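Local coordinates for protein metallo-beta-lactamase FIM-1 (Pseudomonas aeruginosa, PDB 6V3Q) that probably hydrolyses beta-lactam antibiotics to substituted beta-amino acids with the help of zinc, as a class B metallo-beta-lactamase, at residues F12-I15 / V19-H22; W65-D68 / K72-R75; H184-V189 / L221-S226; Q200-S205 / R212-L217. All coordinates share one frame; numbering follows the deposited sequence.

Contact 1 of 4, residues F12-I15 / V19-H22; sequences FTAI and VWMH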
loop_
_atom_site.group_PDB
_atom_site.type_symbol
_atom_site.label_atom_id
_atom_site.label_comp_id
_atom_site.label_asym_id
_atom_site.label_seq_id
_atom_site.Cartn_x
_atom_site.Cartn_y
_atom_site.Cartn_z
ATOM N N PHE A 12 -5.675 17.536 0.244
ATOM C CA PHE A 12 -6.758 18.163 0.989
ATOM C C PHE A 12 -7.994 18.220 0.104
ATOM O O PHE A 12 -7.928 18.718 -1.027
ATOM C CB PHE A 12 -6.372 19.571 1.453
ATOM C CG PHE A 12 -5.079 19.628 2.215
ATOM C CD1 PHE A 12 -5.059 19.456 3.588
ATOM C CD2 PHE A 12 -3.883 19.857 1.555
ATOM C CE1 PHE A 12 -3.871 19.505 4.291
ATOM C CE2 PHE A 12 -2.689 19.908 2.250
ATOM C CZ PHE A 12 -2.685 19.730 3.619
ATOM N N THR A 13 -9.112 17.706 0.611
ATOM C CA THR A 13 -10.364 17.673 -0.131
ATOM C C THR A 13 -11.471 18.306 0.695
ATOM O O THR A 13 -11.589 18.042 1.895
ATOM C CB THR A 13 -10.764 16.239 -0.502
ATOM O OG1 THR A 13 -10.956 15.476 0.694
ATOM C CG2 THR A 13 -9.689 15.579 -1.349
ATOM N N ALA A 14 -12.284 19.137 0.043
ATOM C CA ALA A 14 -13.419 19.752 0.717
ATOM C C ALA A 14 -14.528 18.728 0.909
ATOM O O ALA A 14 -14.952 18.068 -0.045
ATOM C CB ALA A 14 -13.925 20.952 -0.082
ATOM N N ILE A 15 -14.992 18.588 2.148
ATOM C CA ILE A 15 -16.033 17.628 2.498
ATOM C C ILE A 15 -17.380 18.336 2.469
ATOM O O ILE A 15 -18.287 17.942 1.729
ATOM C CB ILE A 15 -15.764 16.997 3.874
ATOM C CG1 ILE A 15 -14.497 16.144 3.828
ATOM C CG2 ILE A 15 -16.959 16.172 4.326
ATOM C CD1 ILE A 15 -14.586 14.969 2.881
ATOM N N VAL A 19 -15.288 22.266 6.321
ATOM C CA VAL A 19 -14.785 20.971 6.769
ATOM C C VAL A 19 -13.937 20.381 5.647
ATOM O O VAL A 19 -14.454 20.080 4.566
ATOM C CB VAL A 19 -15.918 20.005 7.154
ATOM C CG1 VAL A 19 -15.350 18.687 7.659
ATOM C CG2 VAL A 19 -16.827 20.636 8.204
ATOM N N TRP A 20 -12.642 20.210 5.902
ATOM C CA TRP A 20 -11.710 19.639 4.940
ATOM C C TRP A 20 -11.194 18.299 5.444
ATOM O O TRP A 20 -11.029 18.092 6.651
ATOM C CB TRP A 20 -10.522 20.577 4.689
ATOM C CG TRP A 20 -10.916 21.947 4.246
ATOM C CD1 TRP A 20 -11.382 22.956 5.034
ATOM C CD2 TRP A 20 -10.872 22.468 2.910
ATOM N NE1 TRP A 20 -11.638 24.070 4.275
ATOM C CE2 TRP A 20 -11.332 23.799 2.967
ATOM C CE3 TRP A 20 -10.496 21.938 1.672
ATOM C CZ2 TRP A 20 -11.424 24.607 1.834
ATOM C CZ3 TRP A 20 -10.586 22.745 0.548
ATOM C CH2 TRP A 20 -11.047 24.062 0.637
ATOM N N MET A 21 -10.931 17.391 4.508
ATOM C CA MET A 21 -10.317 16.103 4.803
ATOM C C MET A 21 -8.885 16.108 4.286
ATOM O O MET A 21 -8.650 16.410 3.112
ATOM C CB MET A 21 -11.104 14.956 4.162
ATOM C CG MET A 21 -10.741 13.572 4.686
ATOM S SD MET A 21 -11.826 12.265 4.064
ATOM C CE MET A 21 -10.889 11.666 2.657
ATOM N N HIS A 22 -7.932 15.794 5.159
ATOM C CA HIS A 22 -6.540 15.646 4.756
ATOM C C HIS A 22 -6.170 14.169 4.716
ATOM O O HIS A 22 -6.529 13.400 5.614
ATOM C CB HIS A 22 -5.583 16.417 5.681
ATOM C CG HIS A 22 -5.505 15.893 7.084
ATOM N ND1 HIS A 22 -4.738 14.804 7.435
ATOM C CD2 HIS A 22 -6.064 16.345 8.232
ATOM C CE1 HIS A 22 -4.844 14.594 8.736
ATOM N NE2 HIS A 22 -5.642 15.517 9.243
#
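With CG1 lying beside its backbone N (chi1 -66°), Ile15 sets that carbon against Met21 CB, and Met21 CG, anti to the backbone N (chi1 -166°), carries the methionine chain and its sulfur onward. These torsions serve a beta hairpin at the edge of the larger sheet of the metallo-beta-lactamase fold, where strand 11-16 returns as strand 19-27. Thr13 and Met21 form a hydrogen-bonded antiparallel pair, with Met21 N to Thr13 O at 2.8 Å, nearly straight at 178°, and Thr13 N to Met21 O at 2.9 Å. Ile15 N to Val19 O, also 2.9 Å, closes the end nearest the turn.

The two faces of the hairpin differ in character. On one, Thr13 and Met21 lie side by side, while Ile15 crosses the methionine at a slant, its CG1 3.6 Å from Met21 CB; the methionine sulfur packs on Ile203 of contact 4. Thr13 and Met21 also border Ala3 and Gln4 of the second subunit. The other face is aromatic. Phe12 CD1 meets His22 CB at 3.7 Å, Trp65 stacks on Phe12 and meets Trp20 edge-to-face, and Glu42 holds Trp20 NE1 by a hydrogen bond. Ala14 makes a CH-pi contact with Trp20, its CB standing over one face of the indole, 4.2 Å from the centroid of the Trp20 six-membered ring and displaced toward the rim.

Contact 2 of 4, residues W65-D68 / K72-R75; sequences WSKD and KPIR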
loop_
_atom_site.group_PDB
_atom_site.type_symbol
_atom_site.label_atom_id
_atom_site.label_comp_id
_atom_site.label_asym_id
_atom_site.label_seq_id
_atom_site.Cartn_x
_atom_site.Cartn_y
_atom_site.Cartn_z
ATOM N N TRP A 65 -0.310 24.379 4.991
ATOM C CA TRP A 65 -1.472 24.535 4.122
ATOM C C TRP A 65 -2.575 25.328 4.813
ATOM O O TRP A 65 -3.265 26.133 4.175
ATOM C CB TRP A 65 -1.987 23.162 3.693
ATOM C CG TRP A 65 -3.297 23.201 2.969
ATOM C CD1 TRP A 65 -3.488 23.320 1.623
ATOM C CD2 TRP A 65 -4.603 23.114 3.553
ATOM N NE1 TRP A 65 -4.830 23.312 1.333
ATOM C CE2 TRP A 65 -5.536 23.191 2.501
ATOM C CE3 TRP A 65 -5.073 22.981 4.863
ATOM C CZ2 TRP A 65 -6.911 23.138 2.718
ATOM C CZ3 TRP A 65 -6.440 22.929 5.076
ATOM C CH2 TRP A 65 -7.342 23.007 4.009
ATOM N N SER A 66 -2.758 25.112 6.120
ATOM C CA SER A 66 -3.795 25.836 6.850
ATOM C C SER A 66 -3.482 27.322 6.946
ATOM O O SER A 66 -4.400 28.142 7.064
ATOM C CB SER A 66 -3.968 25.247 8.249
ATOM O OG SER A 66 -2.927 25.680 9.108
ATOM N N LYS A 67 -2.201 27.688 6.906
ATOM C CA LYS A 67 -1.803 29.088 6.980
ATOM C C LYS A 67 -1.734 29.749 5.608
ATOM O O LYS A 67 -2.188 30.886 5.450
ATOM C CB LYS A 67 -0.445 29.220 7.679
ATOM C CG LYS A 67 -0.445 28.886 9.164
ATOM C CD LYS A 67 0.699 29.593 9.886
ATOM C CE LYS A 67 2.065 29.160 9.378
ATOM N NZ LYS A 67 2.626 28.029 10.159
ATOM N N ASP A 68 -1.178 29.059 4.612
ATOM C CA ASP A 68 -0.918 29.669 3.311
ATOM C C ASP A 68 -2.113 29.594 2.369
ATOM O O ASP A 68 -2.399 30.566 1.661
ATOM C CB ASP A 68 0.296 29.007 2.654
ATOM C CG ASP A 68 1.575 29.229 3.439
ATOM O OD1 ASP A 68 1.641 30.215 4.202
ATOM O OD2 ASP A 68 2.514 28.417 3.295
ATOM N N LYS A 72 -6.475 30.162 7.490
ATOM C CA LYS A 72 -7.109 29.940 8.790
ATOM C C LYS A 72 -6.196 29.018 9.584
ATOM O O LYS A 72 -6.377 27.794 9.594
ATOM C CB LYS A 72 -8.508 29.342 8.632
ATOM C CG LYS A 72 -9.526 30.277 7.994
ATOM C CD LYS A 72 -10.798 29.531 7.620
ATOM C CE LYS A 72 -11.873 30.474 7.104
ATOM N NZ LYS A 72 -12.439 31.326 8.187
ATOM N N PRO A 73 -5.188 29.576 10.255
ATOM C CA PRO A 73 -4.159 28.734 10.877
ATOM C C PRO A 73 -4.739 27.799 11.929
ATOM O O PRO A 73 -5.645 28.162 12.683
ATOM C CB PRO A 73 -3.199 29.752 11.504
ATOM C CG PRO A 73 -3.411 31.004 10.711
ATOM C CD PRO A 73 -4.872 31.010 10.367
ATOM N N ILE A 74 -4.205 26.576 11.964
ATOM C CA ILE A 74 -4.600 25.619 12.989
ATOM C C ILE A 74 -4.171 26.139 14.351
ATOM O O ILE A 74 -3.019 26.547 14.543
ATOM C CB ILE A 74 -3.988 24.241 12.694
ATOM C CG1 ILE A 74 -4.631 23.617 11.453
ATOM C CG2 ILE A 74 -4.124 23.320 13.900
ATOM C CD1 ILE A 74 -3.900 22.396 10.939
ATOM N N ARG A 75 -5.109 26.156 15.301
ATOM C CA ARG A 75 -4.809 26.547 16.671
ATOM C C ARG A 75 -5.082 25.453 17.686
ATOM O O ARG A 75 -4.511 25.493 18.779
ATOM C CB ARG A 75 -5.610 27.798 17.061
ATOM C CG ARG A 75 -5.018 29.080 16.514
ATOM C CD ARG A 75 -3.557 29.207 16.917
ATOM N NE ARG A 75 -2.860 30.221 16.134
ATOM C CZ ARG A 75 -2.862 31.516 16.428
ATOM N NH1 ARG A 75 -2.203 32.371 15.662
ATOM N NH2 ARG A 75 -3.526 31.956 17.489
#
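Ser66 does most of the work at the junction between helix 56-68 and strand 74-78, facing the returning chain with both its carbonyl and its hydroxyl. Lys72 N donates to Ser66 O at 2.9 Å, meeting the carbonyl almost head-on (176° at the oxygen), although the N-H itself is bent to 142°. The side chain meets the start of the strand: OG is tucked between the backbone N and the carbonyl carbon of its own residue (chi1 77°), accepts from Ile74 N at 3.3 Å and is also hydrogen-bonded to Ile63 O. On this buried side Ile74 packs CG1 against Ser66 CB at 3.7 Å, so polar and apolar contacts share one small patch.

The outer side is looser. Lys67 crosses Pro73 at about a right angle, and its CG approaches Pro73 CB to 3.7 Å; the rest of the lysine bends away, and its NZ makes a long, weak ion pair with Glu64. Lys72 likewise turns from the helix, its NZ bonded to Gly44 O.

The whole forms the second connection of a beta-alpha-beta unit, strand 46-50, helix 56-68 and strand 74-78, in which Ile74 packs on Ser47 and Leu49 of the neighbouring parallel strand.

Contact 3 of 4, residues H184-V189 / L221-S226; sequences HWKTAV and LAEKAS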
loop_
_atom_site.group_PDB
_atom_site.type_symbol
_atom_site.label_atom_id
_atom_site.label_comp_id
_atom_site.label_asym_id
_atom_site.label_seq_id
_atom_site.Cartn_x
_atom_site.Cartn_y
_atom_site.Cartn_z
ATOM N N HIS A 184 -15.973 -5.829 22.821
ATOM C CA HIS A 184 -16.685 -4.566 22.974
ATOM C C HIS A 184 -16.759 -3.746 21.690
ATOM O O HIS A 184 -17.481 -2.744 21.660
ATOM C CB HIS A 184 -16.027 -3.726 24.081
ATOM C CG HIS A 184 -16.832 -2.537 24.506
ATOM N ND1 HIS A 184 -16.529 -1.251 24.111
ATOM C CD2 HIS A 184 -17.932 -2.439 25.289
ATOM C CE1 HIS A 184 -17.406 -0.413 24.633
ATOM N NE2 HIS A 184 -18.269 -1.108 25.352
ATOM N N TRP A 185 -16.051 -4.153 20.632
ATOM C CA TRP A 185 -15.959 -3.317 19.436
ATOM C C TRP A 185 -17.337 -3.015 18.856
ATOM O O TRP A 185 -17.618 -1.871 18.483
ATOM C CB TRP A 185 -15.061 -3.989 18.393
ATOM C CG TRP A 185 -14.589 -3.071 17.287
ATOM C CD1 TRP A 185 -15.224 -1.962 16.809
ATOM C CD2 TRP A 185 -13.375 -3.190 16.531
ATOM N NE1 TRP A 185 -14.490 -1.388 15.804
ATOM C CE2 TRP A 185 -13.349 -2.120 15.614
ATOM C CE3 TRP A 185 -12.311 -4.097 16.539
ATOM C CZ2 TRP A 185 -12.303 -1.933 14.714
ATOM C CZ3 TRP A 185 -11.270 -3.908 15.644
ATOM C CH2 TRP A 185 -11.274 -2.836 14.745
ATOM N N LYS A 186 -18.217 -4.020 18.787
ATOM C CA LYS A 186 -19.547 -3.777 18.233
ATOM C C LYS A 186 -20.332 -2.795 19.093
ATOM O O LYS A 186 -21.016 -1.907 18.568
ATOM C CB LYS A 186 -20.317 -5.088 18.084
ATOM C CG LYS A 186 -21.622 -4.932 17.306
ATOM C CD LYS A 186 -22.801 -5.606 17.997
ATOM C CE LYS A 186 -22.747 -7.117 17.855
ATOM N NZ LYS A 186 -23.999 -7.755 18.346
ATOM N N THR A 187 -20.238 -2.931 20.419
ATOM C CA THR A 187 -20.936 -2.017 21.317
ATOM C C THR A 187 -20.495 -0.576 21.092
ATOM O O THR A 187 -21.321 0.346 21.111
ATOM C CB THR A 187 -20.702 -2.435 22.770
ATOM O OG1 THR A 187 -21.235 -3.748 22.977
ATOM C CG2 THR A 187 -21.374 -1.464 23.729
ATOM N N ALA A 188 -19.198 -0.365 20.853
ATOM C CA ALA A 188 -18.698 0.988 20.632
ATOM C C ALA A 188 -19.205 1.556 19.313
ATOM O O ALA A 188 -19.578 2.732 19.240
ATOM C CB ALA A 188 -17.170 0.999 20.675
ATOM N N VAL A 189 -19.226 0.736 18.259
ATOM C CA VAL A 189 -19.723 1.196 16.965
ATOM C C VAL A 189 -21.189 1.601 17.076
ATOM O O VAL A 189 -21.593 2.672 16.611
ATOM C CB VAL A 189 -19.518 0.110 15.895
ATOM C CG1 VAL A 189 -20.142 0.542 14.575
ATOM C CG2 VAL A 189 -18.041 -0.182 15.721
ATOM N N LEU A 221 -18.754 -7.176 11.135
ATOM C CA LEU A 221 -17.397 -7.713 11.167
ATOM C C LEU A 221 -16.911 -7.911 12.597
ATOM O O LEU A 221 -16.190 -8.876 12.879
ATOM C CB LEU A 221 -16.447 -6.787 10.406
ATOM C CG LEU A 221 -16.401 -6.929 8.883
ATOM C CD1 LEU A 221 -15.547 -5.837 8.246
ATOM C CD2 LEU A 221 -15.873 -8.307 8.513
ATOM N N ALA A 222 -17.290 -7.017 13.513
ATOM C CA ALA A 222 -16.881 -7.156 14.907
ATOM C C ALA A 222 -17.674 -8.246 15.616
ATOM O O ALA A 222 -17.124 -8.977 16.447
ATOM C CB ALA A 222 -17.039 -5.823 15.641
ATOM N N GLU A 223 -18.968 -8.359 15.308
ATOM C CA GLU A 223 -19.785 -9.424 15.881
ATOM C C GLU A 223 -19.231 -10.794 15.510
ATOM O O GLU A 223 -19.075 -11.671 16.368
ATOM C CB GLU A 223 -21.228 -9.269 15.400
ATOM C CG GLU A 223 -22.157 -10.406 15.774
ATOM C CD GLU A 223 -23.586 -10.140 15.344
ATOM O OE1 GLU A 223 -24.013 -8.968 15.392
ATOM O OE2 GLU A 223 -24.278 -11.099 14.945
ATOM N N LYS A 224 -18.921 -10.986 14.226
ATOM C CA LYS A 224 -18.395 -12.262 13.755
ATOM C C LYS A 224 -17.068 -12.602 14.425
ATOM O O LYS A 224 -16.802 -13.768 14.739
ATOM C CB LYS A 224 -18.247 -12.213 12.233
ATOM C CG LYS A 224 -17.299 -13.235 11.625
ATOM C CD LYS A 224 -17.079 -12.915 10.151
ATOM C CE LYS A 224 -15.787 -13.513 9.622
ATOM N NZ LYS A 224 -15.344 -12.830 8.373
ATOM N N ALA A 225 -16.228 -11.594 14.665
ATOM C CA ALA A 225 -14.934 -11.837 15.291
ATOM C C ALA A 225 -15.053 -12.075 16.790
ATOM O O ALA A 225 -14.175 -12.711 17.383
ATOM C CB ALA A 225 -13.990 -10.664 15.024
ATOM N N SER A 226 -16.116 -11.569 17.420
ATOM C CA SER A 226 -16.261 -11.704 18.863
ATOM C C SER A 226 -16.692 -13.105 19.277
ATOM O O SER A 226 -16.580 -13.451 20.457
ATOM C CB SER A 226 -17.269 -10.682 19.388
ATOM O OG SER A 226 -18.598 -11.061 19.068
HETATM O O HOH W 1 -17.834 -6.960 19.159
#
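Apolar packing comes first: Ala222 presents its methyl group to the first turn of helix 185-195, lying 3.9 Å from Trp185 CB. The two helices form a nearly antiparallel pair in the alpha-beta/beta-alpha sandwich of the metallo-beta-lactamase fold, their segment axes 9.0 Å apart at 160°. Such a small residue lets the backbones come close, and the CA atoms of Lys186 and Ala222 are 5.4 Å apart. The indole of Trp185 is carried onward from this point, CG anti to its backbone N (chi1 -164°), to reach Leu165 O through NE1 and pass within about 4 Å of the side chain of the zinc ligand His145. Trp185 thus brings helix 185-195 up to the metal site.

Charged groups meet at the more exposed side. Lys186 and Glu223 run side by side in the same direction, and the lysine, bent at its second and third torsions, folds its CE over Glu223 CB at 3.6 Å. Its NZ then makes a salt bridge to Glu223 OE1 at 3.2 Å, weak as a hydrogen bond. The aliphatic parts of the pair therefore pack as well as their charged ends.

Uncharged polar groups supply the remainder. A water accepts from Lys186 N at 3.0 Å and has only a weak link to Ala222 O. Within segment 221-226, the Ser226 hydroxyl OG donates to Glu223 O at 2.8 Å, tilted 23° from the carbonyl plane.

Contact 4 of 4, residues Q200-S205 / R212-L217; sequences QQIIPS and RELFEL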
loop_
_atom_site.group_PDB
_atom_site.type_symbol
_atom_site.label_atom_id
_atom_site.label_comp_id
_atom_site.label_asym_id
_atom_site.label_seq_id
_atom_site.Cartn_x
_atom_site.Cartn_y
_atom_site.Cartn_z
ATOM N N GLN A 200 -25.246 11.463 8.135
ATOM C CA GLN A 200 -25.265 10.620 6.947
ATOM C C GLN A 200 -23.895 10.471 6.300
ATOM O O GLN A 200 -23.717 9.574 5.469
ATOM C CB GLN A 200 -26.256 11.180 5.917
ATOM C CG GLN A 200 -27.710 11.139 6.360
ATOM C CD GLN A 200 -28.148 9.751 6.777
ATOM O OE1 GLN A 200 -27.918 8.774 6.065
ATOM N NE2 GLN A 200 -28.768 9.654 7.947
ATOM N N GLN A 201 -22.934 11.321 6.651
ATOM C CA GLN A 201 -21.588 11.281 6.087
ATOM C C GLN A 201 -20.639 10.729 7.146
ATOM O O GLN A 201 -20.366 11.393 8.152
ATOM C CB GLN A 201 -21.155 12.670 5.617
ATOM C CG GLN A 201 -21.981 13.199 4.450
ATOM C CD GLN A 201 -21.679 14.645 4.121
ATOM O OE1 GLN A 201 -22.069 15.553 4.856
ATOM N NE2 GLN A 201 -20.991 14.868 3.009
ATOM N N ILE A 202 -20.138 9.517 6.911
ATOM C CA ILE A 202 -19.295 8.797 7.858
ATOM C C ILE A 202 -17.908 8.659 7.248
ATOM O O ILE A 202 -17.765 8.156 6.127
ATOM C CB ILE A 202 -19.884 7.417 8.201
ATOM C CG1 ILE A 202 -21.358 7.554 8.591
ATOM C CG2 ILE A 202 -19.097 6.766 9.323
ATOM C CD1 ILE A 202 -21.597 8.470 9.770
ATOM N N ILE A 203 -16.892 9.097 7.983
ATOM C CA ILE A 203 -15.523 9.140 7.490
ATOM C C ILE A 203 -14.696 8.128 8.284
ATOM O O ILE A 203 -14.476 8.320 9.489
ATOM C CB ILE A 203 -14.926 10.551 7.599
ATOM C CG1 ILE A 203 -15.783 11.554 6.822
ATOM C CG2 ILE A 203 -13.489 10.563 7.094
ATOM C CD1 ILE A 203 -15.286 12.982 6.914
ATOM N N PRO A 204 -14.211 7.059 7.665
ATOM C CA PRO A 204 -13.264 6.163 8.332
ATOM C C PRO A 204 -11.845 6.702 8.182
ATOM O O PRO A 204 -11.606 7.731 7.552
ATOM C CB PRO A 204 -13.454 4.843 7.583
ATOM C CG PRO A 204 -13.790 5.282 6.190
ATOM C CD PRO A 204 -14.571 6.575 6.321
ATOM N N SER A 205 -10.894 5.982 8.775
ATOM C CA SER A 205 -9.504 6.415 8.702
ATOM C C SER A 205 -8.882 6.120 7.347
ATOM O O SER A 205 -7.981 6.848 6.917
ATOM C CB SER A 205 -8.682 5.751 9.804
ATOM O OG SER A 205 -8.813 6.459 11.019
ATOM N N ARG A 212 -23.961 5.599 6.394
ATOM C CA ARG A 212 -24.155 4.842 7.624
ATOM C C ARG A 212 -24.003 3.338 7.430
ATOM O O ARG A 212 -24.010 2.604 8.424
ATOM C CB ARG A 212 -25.531 5.153 8.220
ATOM C CG ARG A 212 -25.723 6.613 8.598
ATOM C CD ARG A 212 -27.055 6.853 9.294
ATOM N NE ARG A 212 -27.131 6.202 10.601
ATOM C CZ ARG A 212 -26.607 6.702 11.717
ATOM N NH1 ARG A 212 -25.955 7.858 11.695
ATOM N NH2 ARG A 212 -26.731 6.043 12.862
ATOM N N GLU A 213 -23.869 2.860 6.191
ATOM C CA GLU A 213 -23.599 1.442 5.972
ATOM C C GLU A 213 -22.247 1.032 6.538
ATOM O O GLU A 213 -22.034 -0.154 6.807
ATOM C CB GLU A 213 -23.662 1.105 4.481
ATOM C CG GLU A 213 -22.570 1.740 3.634
ATOM C CD GLU A 213 -22.852 3.192 3.304
ATOM O OE1 GLU A 213 -23.932 3.695 3.681
ATOM O OE2 GLU A 213 -21.994 3.832 2.661
ATOM N N LEU A 214 -21.329 1.987 6.716
ATOM C CA LEU A 214 -20.072 1.698 7.398
ATOM C C LEU A 214 -20.306 1.239 8.830
ATOM O O LEU A 214 -19.528 0.437 9.360
ATOM C CB LEU A 214 -19.164 2.929 7.379
ATOM C CG LEU A 214 -18.543 3.306 6.031
ATOM C CD1 LEU A 214 -17.422 4.317 6.217
ATOM C CD2 LEU A 214 -18.040 2.067 5.317
ATOM N N PHE A 215 -21.362 1.742 9.474
ATOM C CA PHE A 215 -21.728 1.249 10.798
ATOM C C PHE A 215 -22.147 -0.215 10.735
ATOM O O PHE A 215 -21.692 -1.041 11.534
ATOM C CB PHE A 215 -22.854 2.103 11.383
ATOM C CG PHE A 215 -22.415 3.471 11.823
ATOM C CD1 PHE A 215 -23.246 4.568 11.655
ATOM C CD2 PHE A 215 -21.176 3.660 12.413
ATOM C CE1 PHE A 215 -22.845 5.828 12.060
ATOM C CE2 PHE A 215 -20.770 4.922 12.822
ATOM C CZ PHE A 215 -21.607 6.003 12.643
ATOM N N GLU A 216 -23.029 -0.549 9.790
ATOM C CA GLU A 216 -23.451 -1.936 9.623
ATOM C C GLU A 216 -22.259 -2.841 9.336
ATOM O O GLU A 216 -22.129 -3.921 9.923
ATOM C CB GLU A 216 -24.480 -2.041 8.498
ATOM C CG GLU A 216 -24.801 -3.471 8.099
ATOM C CD GLU A 216 -25.681 -3.547 6.869
ATOM O OE1 GLU A 216 -25.777 -4.639 6.273
ATOM O OE2 GLU A 216 -26.276 -2.513 6.498
ATOM N N LEU A 217 -21.373 -2.408 8.436
ATOM C CA LEU A 217 -20.230 -3.232 8.054
ATOM C C LEU A 217 -19.341 -3.534 9.255
ATOM O O LEU A 217 -18.969 -4.690 9.492
ATOM C CB LEU A 217 -19.432 -2.534 6.953
ATOM C CG LEU A 217 -18.124 -3.209 6.532
ATOM C CD1 LEU A 217 -18.389 -4.657 6.141
ATOM C CD2 LEU A 217 -17.447 -2.451 5.396
HETATM O O HOH W 2 -26.008 6.965 5.051
#
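Ile202 is the chief bump of this contact, rising from strand 201-203 into the hollow formed by Arg212, Leu214 and Phe215 in segment 212-217. Its first torsion (chi1 -50°) puts CG1 near Arg212 N, and the second (chi2 -58°) swings CD1 to the phenylalanine; the side chains cross at about a right angle, and CD1 settles 3.7 Å from Phe215 CE1. The other branch turns to the leucine, Ile202 CG2 standing 4.3 Å from Leu214 CD1. Leu214 CD1 also touches Pro204 CD at 3.6 Å, the side chains crossing at about a right angle. One leucine branch is thus shared between isoleucine and proline. Just beyond the proline, the loop residue Ser205 is hydrogen-bonded to the oxidised cysteine at position 164, in the metal-site region.

At the more exposed end the fit is between long polar chains. Gln200 crosses the arginine chain at a slant, NE2 3.5 Å from Arg212 CD, with the amide and guanidinium planes turned 43° apart. Beyond that point the guanidinium bends back over its own helix: Phe215 CE1 lies over one of its faces, and Arg212 NH1 sits at the edge of the phenyl ring, in its plane. Backbone oxygens of Ala193, Phe196 and Ala199 receive its N-H groups. No direct hydrogen bond crosses between the segments; a water bridges them instead, accepting from Arg212 N and donating to Gln200 OE1, each at 2.8 Å.

The chemistry implies a strand and helix joined by shape in the interior, where branched and ring carbons interlock, and by chain packing and a bridging water at the more exposed side.

In the fold
Contact 4 is the most buried of the four; it has no direct hydrogen bond between its segments and is mostly apolar, with a water bridge at its exposed end, whereas contacts 1, 2 and 3 are partly buried and mix packing with polar bonds. Contacts 1 and 2 reach the same seven-stranded sheet and meet directly through Phe12, Trp20 and Trp65; one is ruled by strand-to-strand backbone bonds, the other by a serine at a helix end. Contacts 3 and 4 share helix 213-226 and touch where Val189 meets Phe215, contact 4 being nested within the loop that contact 3 closes. Contact 1 also touches contact 4, while contacts 1 and 3 lie on opposite sides of the chain's centre.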